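Local coordinates for ribosomal protein S2-related protein (Deinococcus radiodurans, PDB 2JH3), which binds a [4Fe-4S] cluster and has a chelatase-like fold, consistent with a possible sirohydrochlorin ferrochelatase activity, at residues 195-209 and 228-242. Sequence-based numbering, arbitrary orientation.
Sequences LSEWPSRVEAGQAVL and LAQAAERFPQAPPLH
Ala207 and Val208 pair in parallel with Leu241 and His242. These residues belong to strands 207-211 and 241-243, which helix 218-234 links in a beta-alpha-beta unit of the second CbiX-family region. Strand 241-243 is the outermost on this side of a parallel sheet. Three backbone bonds zip the pair: Ala207 N to Pro240 O, His242 N to Ala207 O (2.9 Å) and Leu209 N to His242 O (2.8 Å). Earlier in the chain, the 3-10 segment 195-200 packs on the C-terminal end of the helix, where Ser196 O receives a CA-H...O contact from Ala231.

Trp198 fills the space between sheet and helix. With chi1 at 71°, its CG sits between the backbone N and carbonyl carbon, and the indole reaches segment 228-242. Leu241 CD2 lies over one face, toward the rim, in a CH-pi contact, 4.2 Å from the centroid of the five-membered ring. Pro199 CG covers the opposite face. Ala231 CB lies 3.4 Å from Trp198 NE1, and Leu228 CD2 packs beside it. At the far end of the ring, CH2 meets Ala238 CB and, near the ring plane, Pro239 O. Leu146 of the neighbouring strand 144-149 also touches this indole.

Pro199 is wedged between two aromatic rings. Its CB lies over the face of Phe235, 4.1 Å from the ring centroid, while CG presses on Ala238 CB. Glu197 OE2 approaches the Phe235 edge. The other oxygen, OE1, forms a salt bridge with Arg234 NH1 at 2.6 Å. As a hydrogen bond it is weak and bent, 121° at the hydrogen, and the carboxylate and guanidinium planes lie 35° apart. The buried indole nitrogen has a polar partner: Trp198 NE1 donates to a water at 3.0 Å, which in turn donates to Leu228 O.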
loop_
_atom_site.group_PDB
_atom_site.type_symbol
_atom_site.label_atom_id
_atom_site.label_comp_id
_atom_site.label_asym_id
_atom_site.label_seq_id
_atom_site.Cartn_x
_atom_site.Cartn_y
_atom_site.Cartn_z
ATOM N N LEU A 195 -17.296 36.942 -4.663
ATOM C CA LEU A 195 -18.033 36.516 -5.851
ATOM C C LEU A 195 -19.553 36.411 -5.618
ATOM O O LEU A 195 -20.326 36.608 -6.542
ATOM C CB LEU A 195 -17.475 35.153 -6.279
ATOM C CG LEU A 195 -18.130 34.448 -7.444
ATOM C CD1 LEU A 195 -18.036 35.239 -8.706
ATOM C CD2 LEU A 195 -17.527 33.053 -7.655
ATOM N N SER A 196 -19.963 36.070 -4.390
ATOM C CA SER A 196 -21.380 35.991 -4.007
ATOM C C SER A 196 -22.081 37.372 -4.054
ATOM O O SER A 196 -23.283 37.454 -4.017
ATOM C CB SER A 196 -21.510 35.312 -2.648
ATOM O OG SER A 196 -21.003 36.159 -1.660
ATOM N N GLU A 197 -21.314 38.448 -4.237
ATOM C CA GLU A 197 -21.827 39.769 -4.412
ATOM C C GLU A 197 -21.498 40.345 -5.814
ATOM O O GLU A 197 -21.548 41.561 -6.036
ATOM C CB GLU A 197 -21.176 40.651 -3.350
ATOM C CG GLU A 197 -21.477 40.270 -1.904
ATOM C CD GLU A 197 -22.898 40.651 -1.506
ATOM O OE1 GLU A 197 -23.519 39.907 -0.705
ATOM O OE2 GLU A 197 -23.390 41.691 -2.011
ATOM N N TRP A 198 -21.182 39.506 -6.781
ATOM C CA TRP A 198 -20.629 40.026 -8.061
ATOM C C TRP A 198 -21.498 41.042 -8.823
ATOM O O TRP A 198 -20.958 41.956 -9.429
ATOM C CB TRP A 198 -20.205 38.882 -9.022
ATOM C CG TRP A 198 -21.305 38.080 -9.662
ATOM C CD1 TRP A 198 -21.757 36.848 -9.268
ATOM C CD2 TRP A 198 -22.043 38.408 -10.847
ATOM N NE1 TRP A 198 -22.766 36.409 -10.093
ATOM C CE2 TRP A 198 -22.965 37.349 -11.075
ATOM C CE3 TRP A 198 -22.095 39.532 -11.680
ATOM C CZ2 TRP A 198 -23.910 37.376 -12.123
ATOM C CZ3 TRP A 198 -23.017 39.553 -12.709
ATOM C CH2 TRP A 198 -23.926 38.490 -12.919
ATOM N N PRO A 199 -22.833 40.866 -8.858
ATOM C CA PRO A 199 -23.630 41.855 -9.595
ATOM C C PRO A 199 -23.540 43.312 -9.023
ATOM O O PRO A 199 -23.817 44.262 -9.752
ATOM C CB PRO A 199 -25.046 41.264 -9.525
ATOM C CG PRO A 199 -24.846 39.791 -9.166
ATOM C CD PRO A 199 -23.689 39.808 -8.285
ATOM N N SER A 200 -23.119 43.473 -7.762
ATOM C CA SER A 200 -22.832 44.791 -7.179
ATOM C C SER A 200 -21.702 45.547 -7.898
ATOM O O SER A 200 -21.511 46.764 -7.670
ATOM C CB SER A 200 -22.432 44.652 -5.717
ATOM O OG SER A 200 -21.118 44.142 -5.550
ATOM N N ARG A 201 -20.960 44.843 -8.763
ATOM C CA ARG A 201 -19.821 45.428 -9.463
ATOM C C ARG A 201 -20.003 45.425 -10.974
ATOM O O ARG A 201 -19.058 45.592 -11.712
ATOM C CB ARG A 201 -18.531 44.685 -9.065
ATOM C CG ARG A 201 -17.950 45.099 -7.703
ATOM C CD ARG A 201 -17.551 46.629 -7.692
ATOM N NE ARG A 201 -16.846 46.943 -6.452
ATOM C CZ ARG A 201 -17.454 47.184 -5.293
ATOM N NH1 ARG A 201 -18.783 47.175 -5.243
ATOM N NH2 ARG A 201 -16.744 47.412 -4.178
ATOM N N VAL A 202 -21.210 45.231 -11.456
ATOM C CA VAL A 202 -21.416 45.134 -12.896
ATOM C C VAL A 202 -22.525 46.083 -13.258
ATOM O O VAL A 202 -23.622 45.999 -12.682
ATOM C CB VAL A 202 -21.809 43.707 -13.333
ATOM C CG1 VAL A 202 -22.293 43.655 -14.789
ATOM C CG2 VAL A 202 -20.652 42.770 -13.145
ATOM N N GLU A 203 -22.221 46.968 -14.210
ATOM C CA GLU A 203 -23.170 47.949 -14.722
ATOM C C GLU A 203 -23.517 47.721 -16.192
ATOM O O GLU A 203 -24.430 48.364 -16.710
ATOM C CB GLU A 203 -22.619 49.344 -14.496
ATOM C CG GLU A 203 -22.667 49.744 -13.013
ATOM C CD GLU A 203 -21.514 50.653 -12.590
ATOM O OE1 GLU A 203 -21.171 51.586 -13.367
ATOM O OE2 GLU A 203 -20.958 50.448 -11.475
ATOM N N ALA A 204 -22.822 46.810 -16.861
ATOM C CA ALA A 204 -23.205 46.372 -18.195
ATOM C C ALA A 204 -24.341 45.351 -18.138
ATOM O O ALA A 204 -24.679 44.818 -17.073
ATOM C CB ALA A 204 -21.985 45.753 -18.921
ATOM N N GLY A 205 -24.914 45.055 -19.296
ATOM C CA GLY A 205 -25.963 44.079 -19.406
ATOM C C GLY A 205 -25.513 42.654 -19.522
ATOM O O GLY A 205 -26.347 41.761 -19.659
ATOM N N GLN A 206 -24.194 42.435 -19.544
ATOM C CA GLN A 206 -23.613 41.074 -19.449
ATOM C C GLN A 206 -22.272 41.097 -18.727
ATOM O O GLN A 206 -21.659 42.172 -18.541
ATOM C CB GLN A 206 -23.388 40.457 -20.799
ATOM C CG GLN A 206 -24.628 40.052 -21.491
ATOM C CD GLN A 206 -24.333 38.977 -22.504
ATOM O OE1 GLN A 206 -23.489 39.161 -23.382
ATOM N NE2 GLN A 206 -24.996 37.826 -22.360
ATOM N N ALA A 207 -21.867 39.896 -18.302
ATOM C CA ALA A 207 -20.604 39.705 -17.577
ATOM C C ALA A 207 -19.945 38.394 -17.977
ATOM O O ALA A 207 -20.625 37.433 -18.336
ATOM C CB ALA A 207 -20.867 39.736 -16.067
ATOM N N VAL A 208 -18.604 38.369 -17.897
ATOM C CA VAL A 208 -17.798 37.136 -18.100
ATOM C C VAL A 208 -16.787 36.942 -16.906
ATOM O O VAL A 208 -16.068 37.867 -16.505
ATOM C CB VAL A 208 -17.082 37.098 -19.485
ATOM C CG1 VAL A 208 -16.155 38.292 -19.650
ATOM C CG2 VAL A 208 -16.382 35.716 -19.714
ATOM N N LEU A 209 -16.821 35.755 -16.322
ATOM C CA LEU A 209 -15.963 35.481 -15.205
ATOM C C LEU A 209 -14.748 34.660 -15.686
ATOM O O LEU A 209 -14.893 33.586 -16.269
ATOM C CB LEU A 209 -16.721 34.738 -14.123
ATOM C CG LEU A 209 -15.924 34.339 -12.898
ATOM C CD1 LEU A 209 -15.600 35.540 -12.045
ATOM C CD2 LEU A 209 -16.713 33.376 -12.108
ATOM N N LEU A 228 -22.120 31.614 -6.771
ATOM C CA LEU A 228 -22.927 32.056 -7.901
ATOM C C LEU A 228 -24.449 31.904 -7.609
ATOM O O LEU A 228 -25.260 32.668 -8.112
ATOM C CB LEU A 228 -22.500 31.324 -9.203
ATOM C CG LEU A 228 -21.138 31.684 -9.841
ATOM C CD1 LEU A 228 -20.964 30.948 -11.153
ATOM C CD2 LEU A 228 -21.016 33.167 -10.106
ATOM N N ALA A 229 -24.817 30.889 -6.842
ATOM C CA ALA A 229 -26.220 30.665 -6.396
ATOM C C ALA A 229 -26.675 31.703 -5.409
ATOM O O ALA A 229 -27.804 32.151 -5.451
ATOM C CB ALA A 229 -26.330 29.309 -5.752
ATOM N N GLN A 230 -25.790 32.070 -4.500
ATOM C CA GLN A 230 -26.021 33.154 -3.577
ATOM C C GLN A 230 -26.126 34.477 -4.287
ATOM O O GLN A 230 -27.022 35.215 -3.967
ATOM C CB GLN A 230 -24.921 33.249 -2.540
ATOM C CG GLN A 230 -24.928 32.113 -1.594
ATOM C CD GLN A 230 -23.646 32.023 -0.774
ATOM O OE1 GLN A 230 -22.796 32.946 -0.790
ATOM N NE2 GLN A 230 -23.511 30.918 -0.007
ATOM N N ALA A 231 -25.212 34.803 -5.208
ATOM C CA ALA A 231 -25.365 36.021 -5.995
ATOM C C ALA A 231 -26.734 36.054 -6.699
ATOM O O ALA A 231 -27.416 37.083 -6.727
ATOM C CB ALA A 231 -24.274 36.143 -7.022
ATOM N N ALA A 232 -27.121 34.941 -7.308
ATOM C CA ALA A 232 -28.374 34.922 -8.091
ATOM C C ALA A 232 -29.630 35.209 -7.212
ATOM O O ALA A 232 -30.558 35.916 -7.657
ATOM C CB ALA A 232 -28.517 33.574 -8.879
ATOM N N GLU A 233 -29.648 34.734 -5.954
ATOM C CA GLU A 233 -30.762 35.062 -5.021
ATOM C C GLU A 233 -30.739 36.466 -4.518
ATOM O O GLU A 233 -31.783 37.078 -4.363
ATOM C CB GLU A 233 -30.764 34.208 -3.749
ATOM C CG GLU A 233 -30.693 32.754 -3.879
ATOM C CD GLU A 233 -30.645 32.052 -2.503
ATOM O OE1 GLU A 233 -30.175 32.669 -1.480
ATOM O OE2 GLU A 233 -31.020 30.862 -2.473
ATOM N N ARG A 234 -29.571 36.939 -4.117
ATOM C CA ARG A 234 -29.426 38.252 -3.565
ATOM C C ARG A 234 -29.686 39.287 -4.620
ATOM O O ARG A 234 -30.003 40.422 -4.290
ATOM C CB ARG A 234 -28.028 38.472 -3.024
ATOM C CG ARG A 234 -27.727 37.725 -1.818
ATOM C CD ARG A 234 -26.225 37.722 -1.578
ATOM N NE ARG A 234 -25.848 36.667 -0.646
ATOM C CZ ARG A 234 -24.641 36.516 -0.134
ATOM N NH1 ARG A 234 -23.672 37.344 -0.493
ATOM N NH2 ARG A 234 -24.389 35.503 0.689
ATOM N N PHE A 235 -29.549 38.906 -5.888
ATOM C CA PHE A 235 -29.554 39.861 -7.020
ATOM C C PHE A 235 -30.338 39.220 -8.125
ATOM O O PHE A 235 -29.774 38.854 -9.174
ATOM C CB PHE A 235 -28.124 40.167 -7.532
ATOM C CG PHE A 235 -27.208 40.901 -6.534
ATOM C CD1 PHE A 235 -27.109 42.294 -6.544
ATOM C CD2 PHE A 235 -26.393 40.200 -5.670
ATOM C CE1 PHE A 235 -26.209 42.955 -5.676
ATOM C CE2 PHE A 235 -25.529 40.842 -4.804
ATOM C CZ PHE A 235 -25.419 42.206 -4.817
ATOM N N PRO A 236 -31.669 39.070 -7.927
ATOM C CA PRO A 236 -32.504 38.387 -8.896
ATOM C C PRO A 236 -32.489 39.128 -10.247
ATOM O O PRO A 236 -32.721 38.529 -11.260
ATOM C CB PRO A 236 -33.920 38.424 -8.242
ATOM C CG PRO A 236 -33.841 39.496 -7.175
ATOM C CD PRO A 236 -32.449 39.544 -6.736
ATOM N N GLN A 237 -32.169 40.409 -10.223
ATOM C CA GLN A 237 -32.037 41.220 -11.444
ATOM C C GLN A 237 -30.659 41.140 -12.163
ATOM O O GLN A 237 -30.442 41.835 -13.176
ATOM C CB GLN A 237 -32.309 42.671 -11.070
ATOM C CG GLN A 237 -31.200 43.426 -10.353
ATOM C CD GLN A 237 -31.114 43.169 -8.870
ATOM O OE1 GLN A 237 -31.713 42.234 -8.347
ATOM N NE2 GLN A 237 -30.336 43.982 -8.182
ATOM N N ALA A 238 -29.731 40.325 -11.641
ATOM C CA ALA A 238 -28.352 40.229 -12.227
ATOM C C ALA A 238 -28.421 39.889 -13.725
ATOM O O ALA A 238 -29.286 39.113 -14.122
ATOM C CB ALA A 238 -27.575 39.169 -11.508
ATOM N N PRO A 239 -27.479 40.425 -14.565
ATOM C CA PRO A 239 -27.412 40.035 -15.987
ATOM C C PRO A 239 -26.828 38.654 -16.192
ATOM O O PRO A 239 -26.329 38.045 -15.229
ATOM C CB PRO A 239 -26.478 41.081 -16.602
ATOM C CG PRO A 239 -25.678 41.634 -15.484
ATOM C CD PRO A 239 -26.424 41.391 -14.195
ATOM N N PRO A 240 -26.851 38.148 -17.437
ATOM C CA PRO A 240 -26.316 36.807 -17.668
ATOM C C PRO A 240 -24.775 36.776 -17.444
ATOM O O PRO A 240 -24.085 37.712 -17.788
ATOM C CB PRO A 240 -26.670 36.504 -19.131
ATOM C CG PRO A 240 -27.169 37.781 -19.718
ATOM C CD PRO A 240 -27.299 38.818 -18.668
ATOM N N LEU A 241 -24.294 35.718 -16.803
ATOM C CA LEU A 241 -22.851 35.540 -16.513
ATOM C C LEU A 241 -22.331 34.369 -17.316
ATOM O O LEU A 241 -22.774 33.239 -17.106
ATOM C CB LEU A 241 -22.617 35.219 -15.043
ATOM C CG LEU A 241 -21.123 35.174 -14.665
ATOM C CD1 LEU A 241 -20.466 36.530 -14.857
ATOM C CD2 LEU A 241 -20.979 34.733 -13.221
ATOM N N HIS A 242 -21.365 34.621 -18.184
ATOM C CA HIS A 242 -20.625 33.511 -18.785
ATOM C C HIS A 242 -19.372 33.141 -17.944
ATOM O O HIS A 242 -18.514 33.973 -17.650
ATOM C CB HIS A 242 -20.287 33.836 -20.231
ATOM C CG HIS A 242 -21.432 34.450 -20.975
ATOM N ND1 HIS A 242 -22.472 33.700 -21.491
ATOM C CD2 HIS A 242 -21.715 35.744 -21.251
ATOM C CE1 HIS A 242 -23.339 34.520 -22.073
ATOM N NE2 HIS A 242 -22.905 35.763 -21.934
HETATM O O HOH W 1 -24.804 34.269 -10.158
#